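Local structure of inner membrane protein (Salmonella typhimurium LT2, 2QJV) at residues I42-D47 against L105-A110; S67-I72 against Y85-P90. The protein is not functionally characterised but, as a cupin of the KduI/IolB family, probably acts as an isomerase on glucuronate or a related sugar acid. The protein carries 2 engineered substitutions. All coordinates share one frame; numbering follows the deposited sequence. Where two conformers were deposited one is given.

In the fold
From the N terminus, the chain leaves strand 30-35 and runs through the loop 42-47, the first half of interaction 1, before entering strand 49-55. After strand 60-61 it forms the loop 67-72 and returns at 85-90, so interaction 2 closes a short excursion of 12 residues with no helix or strand in it. Interaction 1 closes later, when 105-110 arrives on strand 104-111, and its 57-residue span contains the whole of interaction 2. Both contacts pack a loop onto the same six-stranded antiparallel sheet. Their centres lie about 12 Å apart, and they meet directly where Leu44 CD1 approaches Leu89 CD1 at 4.3 Å.

Interaction 1 (I42-D47 against L105-A110); sequences ITLPSD and LAVCSA
Ile42 reaches Leu105 with the end of its longer branch. At CB the side chain already heads for strand 104-111; CG1 sits between the backbone N and the carbonyl carbon (chi1 62°), and the extended second torsion carries it onward. Ile42 CG1 is still 4.5 Å from Leu105 CD2, whereas the terminal CD1 closes to 3.8 Å from that same CD2. Ile42 CD1 also lies 4.0 Å from Leu44 CD2 of its own segment, so the same methyl touches Leu105 across the contact and Leu44 beside it. The side chains of Ile42 and Leu105 cross obliquely, their meeting limited to methyl ends. Such a layer of loop residues over one face of an antiparallel sheet is consistent with the beta-barrel (jelly-roll) core of a cupin: Trp34 of strand 30-35 touches both Ile42 and Val107, and Leu53 of strand 49-55 touches Leu44. Two residues further along each segment, Leu44 CD1 approaches Val107 CG1 at 4.2 Å, a looser methyl-to-methyl contact bridging backbones whose CA atoms lie 9.2 Å apart. No hydrogen bond spans the segments; the loop backbone instead bonds to Val97 from Ile42, Ala95 from Leu44 and the nickel-site residue His92 from Asp47.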
loop_
_atom_site.group_PDB
_atom_site.type_symbol
_atom_site.label_atom_id
_atom_site.label_comp_id
_atom_site.label_asym_id
_atom_site.label_seq_id
_atom_site.Cartn_x
_atom_site.Cartn_y
_atom_site.Cartn_z
ATOM N N ILE A 42 -33.920 -16.749 12.531
ATOM C CA ILE A 42 -33.098 -17.133 11.408
ATOM C C ILE A 42 -33.118 -18.680 11.344
ATOM O O ILE A 42 -33.372 -19.355 12.346
ATOM C CB ILE A 42 -31.633 -16.613 11.451
ATOM C CG1 ILE A 42 -30.850 -17.157 12.657
ATOM C CG2 ILE A 42 -31.614 -15.048 11.383
ATOM C CD1 ILE A 42 -29.367 -16.862 12.586
ATOM N N THR A 43 -32.882 -19.213 10.152
ATOM C CA THR A 43 -32.788 -20.663 9.935
ATOM C C THR A 43 -31.387 -20.975 9.414
ATOM O O THR A 43 -30.934 -20.374 8.443
ATOM C CB THR A 43 -33.874 -21.179 8.971
ATOM O OG1 THR A 43 -35.173 -20.974 9.561
ATOM C CG2 THR A 43 -33.676 -22.669 8.656
ATOM N N LEU A 44 -30.699 -21.887 10.087
ATOM C CA LEU A 44 -29.364 -22.332 9.697
ATOM C C LEU A 44 -29.524 -23.592 8.869
ATOM O O LEU A 44 -30.294 -24.481 9.225
ATOM C CB LEU A 44 -28.493 -22.545 10.926
ATOM C CG LEU A 44 -28.360 -21.278 11.792
ATOM C CD1 LEU A 44 -27.665 -21.618 13.064
ATOM C CD2 LEU A 44 -27.646 -20.146 11.040
ATOM N N PRO A 45 -28.791 -23.689 7.743
ATOM C CA PRO A 45 -29.054 -24.798 6.859
ATOM C C PRO A 45 -28.426 -26.125 7.246
ATOM O O PRO A 45 -27.464 -26.181 8.024
ATOM C CB PRO A 45 -28.404 -24.327 5.537
ATOM C CG PRO A 45 -27.214 -23.504 5.975
ATOM C CD PRO A 45 -27.713 -22.803 7.238
ATOM N N SER A 46 -28.987 -27.182 6.663
ATOM C CA SER A 46 -28.408 -28.513 6.719
ATOM C C SER A 46 -27.282 -28.584 5.650
ATOM O O SER A 46 -27.548 -28.556 4.462
ATOM C CB SER A 46 -29.458 -29.565 6.487
ATOM O OG SER A 46 -28.863 -30.833 6.337
ATOM N N ASP A 47 -26.021 -28.629 6.084
ATOM C CA ASP A 47 -24.888 -28.643 5.167
ATOM C C ASP A 47 -23.701 -29.433 5.767
ATOM O O ASP A 47 -23.880 -30.180 6.732
ATOM C CB ASP A 47 -24.544 -27.197 4.743
ATOM C CG ASP A 47 -24.018 -26.323 5.868
ATOM O OD1 ASP A 47 -23.605 -26.812 6.950
ATOM O OD2 ASP A 47 -23.970 -25.094 5.640
ATOM N N LEU A 105 -26.190 -12.978 18.483
ATOM C CA LEU A 105 -25.875 -14.387 18.253
ATOM C C LEU A 105 -24.649 -14.583 17.401
ATOM O O LEU A 105 -24.584 -14.057 16.284
ATOM C CB LEU A 105 -27.065 -15.103 17.566
ATOM C CG LEU A 105 -26.926 -16.599 17.216
ATOM C CD1 LEU A 105 -27.017 -17.494 18.463
ATOM C CD2 LEU A 105 -27.992 -16.939 16.152
ATOM N N ALA A 106 -23.712 -15.393 17.904
ATOM C CA ALA A 106 -22.508 -15.787 17.157
ATOM C C ALA A 106 -22.722 -17.207 16.627
ATOM O O ALA A 106 -23.194 -18.094 17.359
ATOM C CB ALA A 106 -21.219 -15.676 18.005
ATOM N N VAL A 107 -22.487 -17.390 15.327
ATOM C CA VAL A 107 -22.546 -18.716 14.671
ATOM C C VAL A 107 -21.097 -19.047 14.244
ATOM O O VAL A 107 -20.528 -18.457 13.301
ATOM C CB VAL A 107 -23.559 -18.789 13.515
ATOM C CG1 VAL A 107 -23.659 -20.233 12.959
ATOM C CG2 VAL A 107 -24.972 -18.279 13.971
ATOM N N CYS A 108 -20.492 -19.975 14.976
ATOM C CA CYS A 108 -19.115 -20.418 14.734
ATOM C C CYS A 108 -19.187 -21.662 13.875
ATOM O O CYS A 108 -19.917 -22.587 14.228
ATOM C CB CYS A 108 -18.392 -20.727 16.060
ATOM S SG CYS A 108 -18.574 -19.469 17.344
ATOM N N SER A 109 -18.476 -21.703 12.740
ATOM C CA SER A 109 -18.564 -22.859 11.867
ATOM C C SER A 109 -17.222 -23.394 11.384
ATOM O O SER A 109 -16.253 -22.662 11.291
ATOM C CB SER A 109 -19.469 -22.543 10.651
ATOM O OG SER A 109 -18.946 -21.496 9.858
ATOM N N ALA A 110 -17.208 -24.690 11.075
ATOM C CA ALA A 110 -16.031 -25.398 10.565
ATOM C C ALA A 110 -16.490 -26.674 9.887
ATOM O O ALA A 110 -17.666 -27.061 10.018
ATOM C CB ALA A 110 -14.981 -25.679 11.681
#

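Interaction 2 (S67-I72 against Y85-P90); sequences SFFYRI and YSVYLP
Tyr85 opens the second segment with its ring beside Ile72, where the backbones come nearest, 6.7 Å between CA atoms. Its CG is anti to the carbonyl carbon, which brings Tyr85 CD2 to 4.1 Å from Ile72 CB; the approach is oblique to the ring. Ser86 points away from 67-72, as strand alternation requires. Val87 turns back toward the loop and divides its two methyls between two partners. Val87 CG2 lies 3.5 Å from Ile72 CD1, closer than usual for carbon pairs, and there the side chains cross at about a right angle. Val87 CG1, anti to the backbone N (chi1 176°), lies 4.2 Å from Phe69 CE2 in a more relaxed contact oblique to the aromatic ring. Leu120 of strand 119-121 touches Phe69, Ile72 and Val87 alike, adding to this apolar cluster. Further on, strand 86-89 ends and Pro90 leads the chain to the nickel-site residues His91 and His92. No hydrogen bond joins the two segments: strand 86-89 pairs with its sheet neighbours, Val87 with Leu53 and Ser86 with Ile121, while the loop pairs with 60-62 through Phe69 to Val62 and Ile72 to Ala60. Arg71, at phi/psi 47°/52°, and Ile72 both face Ala60, the geometry of a G1 beta bulge, here in a loop packed on the antiparallel sheet of a cupin fold.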
loop_
_atom_site.group_PDB
_atom_site.type_symbol
_atom_site.label_atom_id
_atom_site.label_comp_id
_atom_site.label_asym_id
_atom_site.label_seq_id
_atom_site.Cartn_x
_atom_site.Cartn_y
_atom_site.Cartn_z
ATOM N N SER A 67 -34.566 -31.911 19.254
ATOM C CA SER A 67 -34.368 -31.076 20.421
ATOM C C SER A 67 -34.918 -29.654 20.271
ATOM O O SER A 67 -34.827 -29.040 19.210
ATOM C CB SER A 67 -32.868 -30.988 20.736
ATOM O OG SER A 67 -32.338 -32.255 21.100
ATOM N N PHE A 68 -35.507 -29.165 21.351
ATOM C CA PHE A 68 -35.943 -27.789 21.463
ATOM C C PHE A 68 -35.422 -27.208 22.806
ATOM O O PHE A 68 -35.635 -27.788 23.848
ATOM C CB PHE A 68 -37.464 -27.689 21.307
ATOM C CG PHE A 68 -38.002 -26.271 21.422
ATOM C CD1 PHE A 68 -37.666 -25.293 20.465
ATOM C CD2 PHE A 68 -38.845 -25.927 22.458
ATOM C CE1 PHE A 68 -38.163 -24.011 20.575
ATOM C CE2 PHE A 68 -39.337 -24.636 22.584
ATOM C CZ PHE A 68 -38.999 -23.679 21.633
ATOM N N PHE A 69 -34.692 -26.109 22.725
ATOM C CA PHE A 69 -34.124 -25.381 23.870
ATOM C C PHE A 69 -34.896 -24.078 23.960
ATOM O O PHE A 69 -34.785 -23.235 23.089
ATOM C CB PHE A 69 -32.638 -25.119 23.675
ATOM C CG PHE A 69 -31.831 -26.378 23.437
ATOM C CD1 PHE A 69 -31.400 -27.165 24.509
ATOM C CD2 PHE A 69 -31.545 -26.795 22.135
ATOM C CE1 PHE A 69 -30.716 -28.361 24.275
ATOM C CE2 PHE A 69 -30.848 -27.962 21.900
ATOM C CZ PHE A 69 -30.422 -28.736 22.960
ATOM N N TYR A 70 -35.696 -23.931 25.008
ATOM C CA TYR A 70 -36.546 -22.741 25.161
ATOM C C TYR A 70 -35.932 -21.635 26.008
ATOM O O TYR A 70 -35.553 -21.872 27.166
ATOM C CB TYR A 70 -37.876 -23.118 25.805
ATOM C CG TYR A 70 -38.825 -21.928 25.980
ATOM C CD1 TYR A 70 -39.365 -21.272 24.859
ATOM C CD2 TYR A 70 -39.168 -21.450 27.255
ATOM C CE1 TYR A 70 -40.220 -20.182 25.004
ATOM C CE2 TYR A 70 -40.046 -20.387 27.402
ATOM C CZ TYR A 70 -40.564 -19.748 26.278
ATOM O OH TYR A 70 -41.423 -18.682 26.442
ATOM N N ARG A 71 -35.878 -20.414 25.471
ATOM C CA ARG A 71 -35.392 -19.251 26.236
ATOM C C ARG A 71 -34.090 -19.515 26.978
ATOM O O ARG A 71 -33.998 -19.306 28.190
ATOM C CB ARG A 71 -36.453 -18.778 27.249
ATOM C CG ARG A 71 -37.505 -17.865 26.693
ATOM C CD ARG A 71 -38.453 -17.409 27.793
ATOM N NE ARG A 71 -37.810 -16.616 28.844
ATOM C CZ ARG A 71 -37.709 -15.286 28.877
ATOM N NH1 ARG A 71 -38.204 -14.495 27.921
ATOM N NH2 ARG A 71 -37.108 -14.734 29.914
ATOM N N ILE A 72 -33.096 -20.017 26.261
ATOM C CA ILE A 72 -31.778 -20.258 26.868
ATOM C C ILE A 72 -31.019 -18.922 26.817
ATOM O O ILE A 72 -31.413 -17.973 26.123
ATOM C CB ILE A 72 -31.016 -21.477 26.242
ATOM C CG1 ILE A 72 -30.905 -21.341 24.701
ATOM C CG2 ILE A 72 -31.705 -22.769 26.688
ATOM C CD1 ILE A 72 -29.859 -22.238 23.992
ATOM N N TYR A 85 -24.406 -19.216 27.243
ATOM C CA TYR A 85 -25.058 -20.419 26.788
ATOM C C TYR A 85 -24.699 -20.574 25.299
ATOM O O TYR A 85 -24.653 -19.589 24.547
ATOM C CB TYR A 85 -26.584 -20.370 26.915
ATOM C CG TYR A 85 -27.096 -20.563 28.309
ATOM C CD1 TYR A 85 -26.954 -19.564 29.276
ATOM C CD2 TYR A 85 -27.772 -21.728 28.659
ATOM C CE1 TYR A 85 -27.461 -19.745 30.573
ATOM C CE2 TYR A 85 -28.294 -21.908 29.924
ATOM C CZ TYR A 85 -28.132 -20.917 30.882
ATOM O OH TYR A 85 -28.621 -21.143 32.147
ATOM N N SER A 86 -24.487 -21.822 24.886
ATOM C CA SER A 86 -24.193 -22.167 23.512
ATOM C C SER A 86 -24.899 -23.473 23.150
ATOM O O SER A 86 -25.278 -24.263 24.021
ATOM C CB SER A 86 -22.673 -22.335 23.278
ATOM O OG SER A 86 -21.983 -21.201 23.770
ATOM N N VAL A 87 -25.092 -23.687 21.851
ATOM C CA VAL A 87 -25.646 -24.942 21.335
ATOM C C VAL A 87 -24.727 -25.483 20.240
ATOM O O VAL A 87 -24.405 -24.758 19.276
ATOM C CB VAL A 87 -27.072 -24.808 20.777
ATOM C CG1 VAL A 87 -27.517 -26.178 20.156
ATOM C CG2 VAL A 87 -28.001 -24.301 21.874
ATOM N N TYR A 88 -24.264 -26.722 20.441
ATOM C CA TYR A 88 -23.479 -27.433 19.444
ATOM C C TYR A 88 -24.421 -28.113 18.433
ATOM O O TYR A 88 -25.342 -28.834 18.828
ATOM C CB TYR A 88 -22.510 -28.471 20.077
ATOM C CG TYR A 88 -21.880 -29.325 18.997
ATOM C CD1 TYR A 88 -20.790 -28.861 18.252
ATOM C CD2 TYR A 88 -22.433 -30.565 18.636
ATOM C CE1 TYR A 88 -20.260 -29.631 17.229
ATOM C CE2 TYR A 88 -21.901 -31.331 17.607
ATOM C CZ TYR A 88 -20.825 -30.854 16.911
ATOM O OH TYR A 88 -20.309 -31.607 15.885
ATOM N N LEU A 89 -24.173 -27.886 17.136
ATOM C CA LEU A 89 -24.926 -28.508 16.062
ATOM C C LEU A 89 -23.976 -29.295 15.169
ATOM O O LEU A 89 -23.044 -28.719 14.634
ATOM C CB LEU A 89 -25.666 -27.481 15.182
ATOM C CG LEU A 89 -26.625 -26.480 15.772
ATOM C CD1 LEU A 89 -27.128 -25.530 14.659
ATOM C CD2 LEU A 89 -27.759 -27.252 16.505
ATOM N N PRO A 90 -24.224 -30.603 15.001
ATOM C CA PRO A 90 -23.406 -31.380 14.060
ATOM C C PRO A 90 -23.790 -30.975 12.644
ATOM O O PRO A 90 -24.735 -30.184 12.435
ATOM C CB PRO A 90 -23.807 -32.819 14.351
ATOM C CG PRO A 90 -25.217 -32.708 14.816
ATOM C CD PRO A 90 -25.281 -31.426 15.598
#